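PDB 5HQA: alpha-glucosidase from Pseudoalteromonas sp. K8, which hydrolyses alpha-glucosides as a chloride-activated glycoside hydrolase of family 97, with a calcium ion at the acarbose-binding pocket. Local coordinates for residues D208-K220 with I404-V416. Sequence-based numbering, arbitrary orientation.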
loop_
_atom_site.group_PDB
_atom_site.type_symbol
_atom_site.label_atom_id
_atom_site.label_comp_id
_atom_site.label_asym_id
_atom_site.label_seq_id
_atom_site.Cartn_x
_atom_site.Cartn_y
_atom_site.Cartn_z
ATOM N N ASP A 208 -6.158 -4.661 -18.657
ATOM C CA ASP A 208 -5.162 -4.104 -19.568
ATOM C C ASP A 208 -3.808 -4.398 -18.923
ATOM O O ASP A 208 -3.396 -3.697 -17.997
ATOM C CB ASP A 208 -5.416 -2.608 -19.764
ATOM C CG ASP A 208 -4.521 -1.983 -20.822
ATOM O OD1 ASP A 208 -3.336 -2.372 -20.922
ATOM O OD2 ASP A 208 -5.004 -1.075 -21.543
ATOM N N LEU A 209 -3.141 -5.460 -19.370
ATOM C CA LEU A 209 -1.931 -5.930 -18.702
ATOM C C LEU A 209 -0.740 -5.072 -19.106
ATOM O O LEU A 209 -0.530 -4.811 -20.290
ATOM C CB LEU A 209 -1.664 -7.394 -19.049
ATOM C CG LEU A 209 -2.759 -8.370 -18.611
ATOM C CD1 LEU A 209 -2.321 -9.793 -18.897
ATOM C CD2 LEU A 209 -3.081 -8.205 -17.117
ATOM N N THR A 210 0.048 -4.649 -18.131
ATOM C CA THR A 210 1.189 -3.791 -18.433
ATOM C C THR A 210 2.268 -4.591 -19.152
ATOM O O THR A 210 2.737 -5.600 -18.616
ATOM C CB THR A 210 1.727 -3.182 -17.146
ATOM O OG1 THR A 210 0.692 -2.399 -16.542
ATOM C CG2 THR A 210 2.912 -2.292 -17.456
ATOM N N PRO A 211 2.687 -4.191 -20.346
ATOM C CA PRO A 211 3.477 -5.077 -21.202
ATOM C C PRO A 211 4.983 -4.934 -21.013
ATOM O O PRO A 211 5.484 -3.971 -20.425
ATOM C CB PRO A 211 3.085 -4.610 -22.606
ATOM C CG PRO A 211 2.901 -3.136 -22.425
ATOM C CD PRO A 211 2.227 -2.995 -21.072
ATOM N N TRP A 212 5.698 -5.918 -21.555
ATOM C CA TRP A 212 7.123 -5.807 -21.826
ATOM C C TRP A 212 7.376 -4.761 -22.909
ATOM O O TRP A 212 6.487 -4.426 -23.695
ATOM C CB TRP A 212 7.682 -7.140 -22.328
ATOM C CG TRP A 212 7.738 -8.249 -21.322
ATOM C CD1 TRP A 212 6.705 -9.037 -20.895
ATOM C CD2 TRP A 212 8.909 -8.716 -20.648
ATOM N NE1 TRP A 212 7.164 -9.958 -19.976
ATOM C CE2 TRP A 212 8.515 -9.781 -19.812
ATOM C CE3 TRP A 212 10.256 -8.330 -20.669
ATOM C CZ2 TRP A 212 9.419 -10.467 -19.004
ATOM C CZ3 TRP A 212 11.160 -9.019 -19.862
ATOM C CH2 TRP A 212 10.733 -10.075 -19.043
ATOM N N SER A 213 8.627 -4.286 -22.983
ATOM C CA SER A 213 8.994 -3.361 -24.053
ATOM C C SER A 213 8.764 -3.976 -25.427
ATOM O O SER A 213 8.434 -3.262 -26.381
ATOM C CB SER A 213 10.454 -2.936 -23.910
ATOM O OG SER A 213 11.293 -4.080 -23.891
ATOM N N SER A 214 8.926 -5.296 -25.546
ATOM C CA SER A 214 8.703 -5.985 -26.812
ATOM C C SER A 214 7.237 -5.989 -27.223
ATOM O O SER A 214 6.939 -6.240 -28.393
ATOM C CB SER A 214 9.207 -7.424 -26.724
ATOM O OG SER A 214 8.304 -8.213 -25.959
ATOM N N GLY A 215 6.319 -5.738 -26.296
ATOM C CA GLY A 215 4.916 -5.591 -26.611
ATOM C C GLY A 215 4.023 -6.677 -26.052
ATOM O O GLY A 215 2.814 -6.449 -25.918
ATOM N N VAL A 216 4.561 -7.854 -25.737
ATOM C CA VAL A 216 3.727 -8.890 -25.133
ATOM C C VAL A 216 3.552 -8.593 -23.650
ATOM O O VAL A 216 4.324 -7.842 -23.044
ATOM C CB VAL A 216 4.297 -10.302 -25.358
ATOM C CG1 VAL A 216 4.531 -10.559 -26.852
ATOM C CG2 VAL A 216 5.569 -10.526 -24.540
ATOM N N ALA A 217 2.508 -9.180 -23.063
ATOM C CA ALA A 217 2.205 -8.923 -21.659
ATOM C C ALA A 217 2.881 -9.926 -20.725
ATOM O O ALA A 217 3.589 -9.528 -19.794
ATOM C CB ALA A 217 0.690 -8.922 -21.437
ATOM N N VAL A 218 2.653 -11.227 -20.933
ATOM C CA VAL A 218 3.099 -12.238 -19.973
ATOM C C VAL A 218 3.723 -13.406 -20.715
ATOM O O VAL A 218 3.100 -13.979 -21.614
ATOM C CB VAL A 218 1.955 -12.760 -19.083
ATOM C CG1 VAL A 218 2.514 -13.751 -18.047
ATOM C CG2 VAL A 218 1.213 -11.612 -18.407
ATOM N N LYS A 219 4.930 -13.788 -20.307
ATOM C CA LYS A 219 5.611 -14.959 -20.834
ATOM C C LYS A 219 5.430 -16.125 -19.867
ATOM O O LYS A 219 5.742 -16.002 -18.678
ATOM C CB LYS A 219 7.095 -14.655 -21.039
ATOM C CG LYS A 219 7.359 -13.443 -21.929
ATOM C CD LYS A 219 8.832 -13.029 -21.905
ATOM C CE LYS A 219 9.091 -11.835 -22.811
ATOM N NZ LYS A 219 10.505 -11.370 -22.731
ATOM N N LYS A 220 4.917 -17.246 -20.372
ATOM C CA LYS A 220 4.751 -18.455 -19.580
ATOM C C LYS A 220 5.245 -19.656 -20.376
ATOM O O LYS A 220 5.302 -19.639 -21.610
ATOM C CB LYS A 220 3.283 -18.685 -19.172
ATOM C CG LYS A 220 2.704 -17.632 -18.232
ATOM C CD LYS A 220 3.270 -17.768 -16.816
ATOM C CE LYS A 220 2.491 -16.900 -15.839
ATOM N NZ LYS A 220 2.956 -17.103 -14.436
ATOM N N ILE A 404 22.210 -4.702 -24.447
ATOM C CA ILE A 404 21.413 -3.629 -25.033
ATOM C C ILE A 404 20.421 -3.118 -23.997
ATOM O O ILE A 404 19.732 -3.911 -23.337
ATOM C CB ILE A 404 20.695 -4.102 -26.307
ATOM C CG1 ILE A 404 21.728 -4.520 -27.364
ATOM C CG2 ILE A 404 19.781 -2.996 -26.843
ATOM C CD1 ILE A 404 21.156 -5.359 -28.481
ATOM N N ALA A 405 20.345 -1.793 -23.855
ATOM C CA ALA A 405 19.414 -1.181 -22.918
ATOM C C ALA A 405 17.980 -1.297 -23.412
ATOM O O ALA A 405 17.694 -1.100 -24.595
ATOM C CB ALA A 405 19.767 0.287 -22.716
ATOM N N ARG A 406 17.074 -1.616 -22.493
ATOM C CA ARG A 406 15.644 -1.658 -22.756
ATOM C C ARG A 406 14.932 -0.854 -21.682
ATOM O O ARG A 406 15.371 -0.812 -20.528
ATOM C CB ARG A 406 15.096 -3.084 -22.737
ATOM C CG ARG A 406 15.856 -4.065 -23.596
ATOM C CD ARG A 406 15.583 -3.871 -25.089
ATOM N NE ARG A 406 16.429 -4.786 -25.850
ATOM C CZ ARG A 406 16.704 -4.674 -27.142
ATOM N NH1 ARG A 406 16.201 -3.670 -27.856
ATOM N NH2 ARG A 406 17.497 -5.574 -27.713
ATOM N N HIS A 407 13.816 -0.236 -22.057
ATOM C CA HIS A 407 12.963 0.466 -21.107
ATOM C C HIS A 407 11.749 -0.386 -20.771
ATOM O O HIS A 407 11.103 -0.934 -21.671
ATOM C CB HIS A 407 12.520 1.816 -21.661
ATOM C CG HIS A 407 13.565 2.878 -21.538
ATOM N ND1 HIS A 407 13.855 3.763 -22.557
ATOM C CD2 HIS A 407 14.394 3.194 -20.514
ATOM C CE1 HIS A 407 14.817 4.583 -22.162
ATOM N NE2 HIS A 407 15.163 4.257 -20.929
ATOM N N GLU A 408 11.434 -0.481 -19.482
ATOM C CA GLU A 408 10.324 -1.294 -19.008
ATOM C C GLU A 408 9.454 -0.464 -18.073
ATOM O O GLU A 408 9.857 0.596 -17.582
ATOM C CB GLU A 408 10.822 -2.556 -18.285
ATOM C CG GLU A 408 11.813 -3.393 -19.091
ATOM C CD GLU A 408 11.189 -4.137 -20.277
ATOM O OE1 GLU A 408 9.946 -4.129 -20.431
ATOM O OE2 GLU A 408 11.959 -4.745 -21.060
ATOM N N TRP A 409 8.252 -0.977 -17.816
ATOM C CA TRP A 409 7.337 -0.410 -16.839
ATOM C C TRP A 409 7.635 -0.941 -15.443
ATOM O O TRP A 409 8.052 -2.092 -15.271
ATOM C CB TRP A 409 5.898 -0.759 -17.201
ATOM C CG TRP A 409 5.405 -0.071 -18.433
ATOM C CD1 TRP A 409 5.454 -0.543 -19.710
ATOM C CD2 TRP A 409 4.780 1.218 -18.501
ATOM N NE1 TRP A 409 4.904 0.377 -20.578
ATOM C CE2 TRP A 409 4.484 1.470 -19.861
ATOM C CE3 TRP A 409 4.431 2.185 -17.542
ATOM C CZ2 TRP A 409 3.860 2.650 -20.289
ATOM C CZ3 TRP A 409 3.824 3.368 -17.972
ATOM C CH2 TRP A 409 3.550 3.588 -19.334
ATOM N N HIS A 410 7.380 -0.095 -14.434
ATOM C CA HIS A 410 7.491 -0.543 -13.047
ATOM C C HIS A 410 6.543 -1.688 -12.736
ATOM O O HIS A 410 6.793 -2.434 -11.790
ATOM C CB HIS A 410 7.185 0.593 -12.066
ATOM C CG HIS A 410 8.234 1.662 -12.014
ATOM N ND1 HIS A 410 8.434 2.561 -13.041
ATOM C CD2 HIS A 410 9.121 1.992 -11.043
ATOM C CE1 HIS A 410 9.412 3.388 -12.710
ATOM N NE2 HIS A 410 9.844 3.065 -11.501
ATOM N N ASP A 411 5.448 -1.830 -13.486
ATOM C CA ASP A 411 4.426 -2.811 -13.132
ATOM C C ASP A 411 4.243 -3.892 -14.201
ATOM O O ASP A 411 3.225 -4.593 -14.210
ATOM C CB ASP A 411 3.098 -2.111 -12.798
ATOM C CG ASP A 411 2.581 -1.196 -13.908
ATOM O OD1 ASP A 411 3.379 -0.470 -14.546
ATOM O OD2 ASP A 411 1.339 -1.170 -14.112
ATOM N N GLY A 412 5.228 -4.077 -15.087
ATOM C CA GLY A 412 5.208 -5.225 -15.970
ATOM C C GLY A 412 5.718 -6.493 -15.285
ATOM O O GLY A 412 6.218 -6.472 -14.158
ATOM N N GLN A 413 5.578 -7.622 -15.992
ATOM C CA GLN A 413 6.069 -8.898 -15.467
ATOM C C GLN A 413 7.552 -8.829 -15.106
ATOM O O GLN A 413 7.974 -9.367 -14.074
ATOM C CB GLN A 413 5.821 -10.012 -16.486
ATOM C CG GLN A 413 6.386 -11.372 -16.087
ATOM C CD GLN A 413 6.180 -12.410 -17.172
ATOM O OE1 GLN A 413 6.116 -12.080 -18.358
ATOM N NE2 GLN A 413 6.063 -13.671 -16.773
ATOM N N PHE A 414 8.362 -8.173 -15.944
ATOM C CA PHE A 414 9.791 -8.081 -15.653
ATOM C C PHE A 414 10.037 -7.469 -14.277
ATOM O O PHE A 414 10.789 -8.019 -13.464
ATOM C CB PHE A 414 10.515 -7.260 -16.725
ATOM C CG PHE A 414 11.927 -6.924 -16.340
ATOM C CD1 PHE A 414 12.933 -7.884 -16.448
ATOM C CD2 PHE A 414 12.243 -5.676 -15.807
ATOM C CE1 PHE A 414 14.236 -7.591 -16.056
ATOM C CE2 PHE A 414 13.547 -5.380 -15.410
ATOM C CZ PHE A 414 14.539 -6.339 -15.536
ATOM N N MET A 415 9.427 -6.311 -14.005
ATOM C CA MET A 415 9.679 -5.646 -12.728
ATOM C C MET A 415 8.989 -6.363 -11.577
ATOM O O MET A 415 9.527 -6.405 -10.460
ATOM C CB MET A 415 9.251 -4.177 -12.784
ATOM C CG MET A 415 10.334 -3.276 -13.387
ATOM S SD MET A 415 11.905 -3.377 -12.488
ATOM C CE MET A 415 11.457 -2.783 -10.859
ATOM N N VAL A 416 7.796 -6.923 -11.815
ATOM C CA VAL A 416 7.148 -7.734 -10.783
ATOM C C VAL A 416 8.122 -8.788 -10.270
ATOM O O VAL A 416 8.309 -8.955 -9.058
ATOM C CB VAL A 416 5.851 -8.365 -11.325
ATOM C CG1 VAL A 416 5.400 -9.542 -10.442
ATOM C CG2 VAL A 416 4.751 -7.307 -11.431
HETATM O O HOH W 1 4.724 -7.301 -18.708
HETATM O O HOH W 2 7.725 -3.553 -18.924
#
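The loop that leads from Thr210 to Val218 passes over the start of the helix beginning at Gln413, and the backbones come nearest at Thr210 and Gly412, the N-cap residue, with CA atoms 4.9 Å apart. Gln413 carries much of the contact. Its CG lies opposite the backbone N (chi1 176°), and the extended chain carries the amide to strand 218-220. There OE1 accepts from Lys219 N at 2.8 Å, while NE2 gives a nearly straight bond to Lys219 O. The amide thus pairs with the backbone of one residue, like a neighbouring strand. OE1 also takes the Trp212 indole NE1 at 2.9 Å, in the plane of the ring. Phe414 CB lies over one face of the six-membered ring, a CH-pi contact 3.8 Å from its centroid; Lys219 NZ sits near the rim on the opposite face. With an alanine at Trp212, Gln413 OE1 would probably lose the indole N-H, and a gap would open beside Phe414 CB.

Glu408 bends at chi2 (-71°) and holds the turn at Ser213 twice. OE1 accepts from Ser213 N at 2.9 Å, and OE2 accepts from Ser213 OG; OE2 also forms a salt bridge with Arg398. Near the start of the loop, Thr210 OG1 donates to Asp411 OD2, 2.8 Å away, and meets it from above the carboxylate plane, while its CG2 packs on Trp409 CB. Two waters bridge the segments: one links Thr210 O, Ala217 O and Gln413 N, the other Pro211 O, the Glu408 carboxylate oxygen OE1 and Trp409 N.

The contact joins the N-terminal beta domain to the TIM-barrel-like catalytic domain. Strands 204-209 and 218-221 pair with strand 122-134 on one side; hairpin 396-399/405-408 and helix 413-428, with helix 363-379 against Phe414, form the other.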